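Local atomic coordinates of GTPase-activating protein BEM3 (Saccharomyces cerevisiae S288C, PDB entry 6FSF), a protein that activates GTP hydrolysis by CDC42 and, less efficiently, RHO1, and negatively regulates the pheromone-response pathway through the STE20 protein kinase. Residues A[159-171]-A[174-186]. Residues are numbered along the deposited sequence; the frame is centred on the assembly and turned at random.
Sequences WRVRYGILRDDVL and FDKNQLTETIKLR
Phe174 pairs with Tyr163 through two backbone hydrogen bonds. Tyr163 N gives one to Phe174 O at 3.1 Å, and Phe174 N returns the other to Tyr163 O. The Phe174 ring has Tyr163 O at its edge, 3.4 Å from CD2. Its CE2 packs 3.8 Å from CG1 of Ile165. Leu179 CD2 lies over one ring face.

Next to this pair, Arg162 meets two acids. Its CG lies beside the backbone N (chi1 -73°), and with the bend at chi2 this brings CD to 3.4 Å from Phe174 O. A further bend at chi3 turns the guanidinium. It presents NH1 to OE2 of Glu181, a 3.2 Å salt bridge with a rather bent hydrogen bond (137°). CB of Asp175 lies over one face of the guanidinium, 3.3 Å from Arg162 NE. The Asp175 carboxylate makes only a long, out-of-plane charge contact with NH2. A leucine in place of Arg162 would probably leave Glu181 and Asp175 without their shared positive partner.

At the other end, Asp169 receives a backbone hydrogen bond from Leu185, and its CB sits over one face of the Arg186 guanidinium. Between the ends, Leu171 and Ile183 exchange two backbone hydrogen bonds, with Ile183 N to Leu171 O at 2.7 Å. Leu171 CB also packs 4.0 Å from Leu185 CD1. Leu171 also touches Trp236, and Leu185 touches Phe240, both of helix 230-240.

These contacts link strands 160-167, 170-174 and 179-184, consecutive antiparallel strands of the first sheet of the pleckstrin homology fold. The C-terminal helix packs against them, as is typical of PH domains.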
loop_
_atom_site.group_PDB
_atom_site.type_symbol
_atom_site.label_atom_id
_atom_site.label_comp_id
_atom_site.label_asym_id
_atom_site.label_seq_id
_atom_site.Cartn_x
_atom_site.Cartn_y
_atom_site.Cartn_z
ATOM N N TRP A 159 -12.163 11.678 2.881
ATOM C CA TRP A 159 -11.583 10.813 1.865
ATOM C C TRP A 159 -12.164 9.408 1.973
ATOM O O TRP A 159 -12.536 8.949 3.055
ATOM C CB TRP A 159 -10.057 10.757 1.992
ATOM C CG TRP A 159 -9.394 12.093 1.848
ATOM C CD1 TRP A 159 -9.064 12.958 2.850
ATOM C CD2 TRP A 159 -8.985 12.721 0.626
ATOM N NE1 TRP A 159 -8.474 14.085 2.329
ATOM C CE2 TRP A 159 -8.415 13.964 0.966
ATOM C CE3 TRP A 159 -9.045 12.352 -0.722
ATOM C CZ2 TRP A 159 -7.907 14.839 0.008
ATOM C CZ3 TRP A 159 -8.539 13.224 -1.673
ATOM C CH2 TRP A 159 -7.979 14.453 -1.303
ATOM N N ARG A 160 -12.238 8.731 0.828
ATOM C CA ARG A 160 -12.765 7.376 0.750
ATOM C C ARG A 160 -11.940 6.576 -0.251
ATOM O O ARG A 160 -11.511 7.105 -1.279
ATOM C CB ARG A 160 -14.244 7.371 0.345
ATOM C CG ARG A 160 -14.545 8.216 -0.890
ATOM C CD ARG A 160 -16.018 8.165 -1.271
ATOM N NE ARG A 160 -16.887 8.719 -0.239
ATOM C CZ ARG A 160 -18.214 8.664 -0.279
ATOM N NH1 ARG A 160 -18.935 9.193 0.701
ATOM N NH2 ARG A 160 -18.822 8.074 -1.299
ATOM N N VAL A 161 -11.727 5.299 0.056
ATOM C CA VAL A 161 -10.936 4.418 -0.797
ATOM C C VAL A 161 -11.759 4.027 -2.017
ATOM O O VAL A 161 -12.909 3.590 -1.893
ATOM C CB VAL A 161 -10.476 3.175 -0.016
ATOM C CG1 VAL A 161 -9.653 2.259 -0.907
ATOM C CG2 VAL A 161 -9.689 3.589 1.220
ATOM N N ARG A 162 -11.168 4.178 -3.199
ATOM C CA ARG A 162 -11.791 3.774 -4.449
ATOM C C ARG A 162 -10.797 2.967 -5.266
ATOM O O ARG A 162 -9.582 3.140 -5.142
ATOM C CB ARG A 162 -12.263 4.985 -5.268
ATOM C CG ARG A 162 -13.488 5.679 -4.708
ATOM C CD ARG A 162 -14.715 4.795 -4.838
ATOM N NE ARG A 162 -15.340 4.537 -3.547
ATOM C CZ ARG A 162 -16.325 5.267 -3.036
ATOM N NH1 ARG A 162 -16.799 6.305 -3.710
ATOM N NH2 ARG A 162 -16.835 4.960 -1.851
ATOM N N TYR A 163 -11.320 2.077 -6.102
ATOM C CA TYR A 163 -10.512 1.345 -7.067
ATOM C C TYR A 163 -10.846 1.868 -8.457
ATOM O O TYR A 163 -11.999 1.783 -8.893
ATOM C CB TYR A 163 -10.756 -0.160 -6.974
ATOM C CG TYR A 163 -9.979 -0.948 -7.998
ATOM C CD1 TYR A 163 -10.625 -1.794 -8.887
ATOM C CD2 TYR A 163 -8.597 -0.830 -8.089
ATOM C CE1 TYR A 163 -9.918 -2.514 -9.828
ATOM C CE2 TYR A 163 -7.880 -1.545 -9.030
ATOM C CZ TYR A 163 -8.546 -2.385 -9.897
ATOM O OH TYR A 163 -7.843 -3.102 -10.839
ATOM N N GLY A 164 -9.847 2.415 -9.139
ATOM C CA GLY A 164 -10.044 3.052 -10.431
ATOM C C GLY A 164 -9.654 2.141 -11.580
ATOM O O GLY A 164 -8.628 1.462 -11.532
ATOM N N ILE A 165 -10.491 2.132 -12.616
ATOM C CA ILE A 165 -10.223 1.413 -13.857
ATOM C C ILE A 165 -10.381 2.395 -15.009
ATOM O O ILE A 165 -11.449 2.996 -15.175
ATOM C CB ILE A 165 -11.161 0.208 -14.053
ATOM C CG1 ILE A 165 -10.911 -0.848 -12.981
ATOM C CG2 ILE A 165 -10.959 -0.400 -15.435
ATOM C CD1 ILE A 165 -9.663 -1.682 -13.218
ATOM N N LEU A 166 -9.327 2.559 -15.801
ATOM C CA LEU A 166 -9.396 3.363 -17.012
ATOM C C LEU A 166 -9.841 2.468 -18.162
ATOM O O LEU A 166 -9.125 1.537 -18.550
ATOM C CB LEU A 166 -8.049 4.015 -17.323
ATOM C CG LEU A 166 -8.067 5.089 -18.417
ATOM C CD1 LEU A 166 -9.236 6.041 -18.218
ATOM C CD2 LEU A 166 -6.750 5.855 -18.469
ATOM N N ARG A 167 -11.029 2.738 -18.694
ATOM C CA ARG A 167 -11.598 1.970 -19.796
ATOM C C ARG A 167 -11.691 2.867 -21.022
ATOM O O ARG A 167 -12.435 3.856 -21.015
ATOM C CB ARG A 167 -12.976 1.419 -19.430
ATOM C CG ARG A 167 -13.627 0.647 -20.561
ATOM C CD ARG A 167 -15.021 0.154 -20.184
ATOM N NE ARG A 167 -15.579 -0.711 -21.230
ATOM C CZ ARG A 167 -16.783 -1.273 -21.172
ATOM N NH1 ARG A 167 -17.205 -2.041 -22.169
ATOM N NH2 ARG A 167 -17.561 -1.062 -20.112
ATOM N N ASP A 168 -10.941 2.515 -22.070
ATOM C CA ASP A 168 -10.826 3.337 -23.269
ATOM C C ASP A 168 -10.382 4.745 -22.882
ATOM O O ASP A 168 -9.210 4.958 -22.559
ATOM C CB ASP A 168 -12.148 3.349 -24.043
ATOM C CG ASP A 168 -12.567 1.962 -24.495
ATOM O OD1 ASP A 168 -12.047 1.485 -25.527
ATOM O OD2 ASP A 168 -13.407 1.335 -23.813
ATOM N N ASP A 169 -11.304 5.706 -22.909
ATOM C CA ASP A 169 -11.082 7.067 -22.431
ATOM C C ASP A 169 -12.120 7.430 -21.378
ATOM O O ASP A 169 -12.611 8.559 -21.320
ATOM C CB ASP A 169 -11.118 8.068 -23.584
ATOM C CG ASP A 169 -9.745 8.371 -24.147
ATOM O OD1 ASP A 169 -8.810 7.566 -23.935
ATOM O OD2 ASP A 169 -9.600 9.419 -24.807
ATOM N N VAL A 170 -12.479 6.455 -20.547
ATOM C CA VAL A 170 -13.484 6.621 -19.505
ATOM C C VAL A 170 -12.943 6.008 -18.220
ATOM O O VAL A 170 -12.433 4.883 -18.230
ATOM C CB VAL A 170 -14.828 5.976 -19.905
ATOM C CG1 VAL A 170 -15.770 5.899 -18.715
ATOM C CG2 VAL A 170 -15.468 6.754 -21.050
ATOM N N LEU A 171 -13.042 6.748 -17.121
ATOM C CA LEU A 171 -12.572 6.286 -15.820
ATOM C C LEU A 171 -13.744 5.734 -15.021
ATOM O O LEU A 171 -14.818 6.345 -14.983
ATOM C CB LEU A 171 -11.894 7.423 -15.054
ATOM C CG LEU A 171 -11.482 7.140 -13.609
ATOM C CD1 LEU A 171 -10.594 5.907 -13.540
ATOM C CD2 LEU A 171 -10.781 8.345 -12.999
ATOM N N PHE A 174 -14.857 2.154 -8.255
ATOM C CA PHE A 174 -15.628 1.133 -7.560
ATOM C C PHE A 174 -15.412 1.248 -6.058
ATOM O O PHE A 174 -14.294 1.504 -5.598
ATOM C CB PHE A 174 -15.240 -0.278 -8.024
ATOM C CG PHE A 174 -15.374 -0.494 -9.507
ATOM C CD1 PHE A 174 -16.507 -1.091 -10.035
ATOM C CD2 PHE A 174 -14.366 -0.100 -10.372
ATOM C CE1 PHE A 174 -16.632 -1.290 -11.397
ATOM C CE2 PHE A 174 -14.487 -0.293 -11.736
ATOM C CZ PHE A 174 -15.621 -0.889 -12.250
ATOM N N ASP A 175 -16.489 1.057 -5.300
ATOM C CA ASP A 175 -16.439 0.950 -3.841
ATOM C C ASP A 175 -16.805 -0.486 -3.483
ATOM O O ASP A 175 -17.981 -0.863 -3.529
ATOM C CB ASP A 175 -17.382 1.945 -3.173
ATOM C CG ASP A 175 -17.664 1.602 -1.717
ATOM O OD1 ASP A 175 -18.759 1.954 -1.227
ATOM O OD2 ASP A 175 -16.800 0.977 -1.065
ATOM N N LYS A 176 -15.792 -1.279 -3.131
ATOM C CA LYS A 176 -15.970 -2.687 -2.780
ATOM C C LYS A 176 -16.657 -3.444 -3.918
ATOM O O LYS A 176 -17.642 -4.165 -3.724
ATOM C CB LYS A 176 -16.739 -2.824 -1.464
ATOM C CG LYS A 176 -16.132 -1.990 -0.340
ATOM C CD LYS A 176 -17.152 -1.622 0.725
ATOM C CE LYS A 176 -17.532 -2.822 1.572
ATOM N NZ LYS A 176 -16.387 -3.319 2.385
ATOM N N ASN A 177 -16.114 -3.260 -5.124
ATOM C CA ASN A 177 -16.646 -3.856 -6.352
ATOM C C ASN A 177 -18.111 -3.471 -6.576
ATOM O O ASN A 177 -18.974 -4.321 -6.798
ATOM C CB ASN A 177 -16.468 -5.380 -6.354
ATOM C CG ASN A 177 -16.490 -5.969 -7.757
ATOM O OD1 ASN A 177 -17.013 -5.361 -8.695
ATOM N ND2 ASN A 177 -15.916 -7.160 -7.907
ATOM N N GLN A 178 -18.386 -2.168 -6.514
ATOM C CA GLN A 178 -19.687 -1.625 -6.900
ATOM C C GLN A 178 -19.456 -0.279 -7.567
ATOM O O GLN A 178 -18.858 0.615 -6.958
ATOM C CB GLN A 178 -20.619 -1.473 -5.692
ATOM C CG GLN A 178 -21.241 -2.770 -5.195
ATOM C CD GLN A 178 -22.096 -2.560 -3.962
ATOM O OE1 GLN A 178 -22.081 -1.485 -3.362
ATOM N NE2 GLN A 178 -22.851 -3.585 -3.579
ATOM N N LEU A 179 -19.918 -0.137 -8.807
ATOM C CA LEU A 179 -19.775 1.126 -9.518
ATOM C C LEU A 179 -20.455 2.252 -8.752
ATOM O O LEU A 179 -21.680 2.266 -8.605
ATOM C CB LEU A 179 -20.361 1.015 -10.929
ATOM C CG LEU A 179 -19.377 0.767 -12.081
ATOM C CD1 LEU A 179 -20.120 0.535 -13.388
ATOM C CD2 LEU A 179 -18.382 1.916 -12.220
ATOM N N THR A 180 -19.647 3.190 -8.250
ATOM C CA THR A 180 -20.154 4.380 -7.584
ATOM C C THR A 180 -19.869 5.671 -8.340
ATOM O O THR A 180 -20.533 6.679 -8.072
ATOM C CB THR A 180 -19.574 4.501 -6.164
ATOM O OG1 THR A 180 -18.151 4.641 -6.233
ATOM C CG2 THR A 180 -19.916 3.270 -5.339
ATOM N N GLU A 181 -18.922 5.671 -9.278
ATOM C CA GLU A 181 -18.591 6.851 -10.066
ATOM C C GLU A 181 -18.124 6.413 -11.450
ATOM O O GLU A 181 -17.447 5.391 -11.586
ATOM C CB GLU A 181 -17.502 7.699 -9.392
ATOM C CG GLU A 181 -17.955 8.538 -8.196
ATOM C CD GLU A 181 -17.760 7.835 -6.860
ATOM O OE1 GLU A 181 -18.183 8.395 -5.825
ATOM O OE2 GLU A 181 -17.183 6.727 -6.842
ATOM N N THR A 182 -18.480 7.198 -12.468
ATOM C CA THR A 182 -18.078 6.937 -13.847
ATOM C C THR A 182 -17.799 8.274 -14.518
ATOM O O THR A 182 -18.628 9.187 -14.446
ATOM C CB THR A 182 -19.166 6.155 -14.606
ATOM O OG1 THR A 182 -19.598 5.042 -13.811
ATOM C CG2 THR A 182 -18.638 5.623 -15.928
ATOM N N ILE A 183 -16.639 8.395 -15.166
ATOM C CA ILE A 183 -16.112 9.690 -15.584
ATOM C C ILE A 183 -15.680 9.659 -17.044
ATOM O O ILE A 183 -14.998 8.730 -17.487
ATOM C CB ILE A 183 -14.945 10.126 -14.674
ATOM C CG1 ILE A 183 -15.512 10.629 -13.358
ATOM C CG2 ILE A 183 -14.123 11.223 -15.327
ATOM C CD1 ILE A 183 -16.719 11.545 -13.568
ATOM N N LYS A 184 -16.077 10.690 -17.787
ATOM C CA LYS A 184 -15.619 10.905 -19.154
ATOM C C LYS A 184 -14.392 11.809 -19.135
ATOM O O LYS A 184 -14.436 12.908 -18.574
ATOM C CB LYS A 184 -16.724 11.538 -19.998
ATOM C CG LYS A 184 -17.689 10.562 -20.640
ATOM C CD LYS A 184 -18.845 11.326 -21.264
ATOM C CE LYS A 184 -19.294 10.712 -22.579
ATOM N NZ LYS A 184 -20.375 11.538 -23.187
ATOM N N LEU A 185 -13.300 11.350 -19.752
ATOM C CA LEU A 185 -12.100 12.177 -19.823
ATOM C C LEU A 185 -12.203 13.244 -20.904
ATOM O O LEU A 185 -11.571 14.299 -20.788
ATOM C CB LEU A 185 -10.863 11.314 -20.068
ATOM C CG LEU A 185 -10.093 10.817 -18.842
ATOM C CD1 LEU A 185 -10.862 9.720 -18.119
ATOM C CD2 LEU A 185 -8.705 10.337 -19.238
ATOM N N ARG A 186 -12.984 12.991 -21.957
ATOM C CA ARG A 186 -13.102 13.969 -23.034
ATOM C C ARG A 186 -13.875 15.206 -22.591
ATOM O O ARG A 186 -13.653 16.298 -23.126
ATOM C CB ARG A 186 -13.771 13.333 -24.250
ATOM C CG ARG A 186 -13.033 12.126 -24.795
ATOM C CD ARG A 186 -13.784 11.515 -25.962
ATOM N NE ARG A 186 -13.430 10.113 -26.158
ATOM C CZ ARG A 186 -13.988 9.105 -25.496
ATOM N NH1 ARG A 186 -14.929 9.345 -24.590
ATOM N NH2 ARG A 186 -13.609 7.858 -25.736
#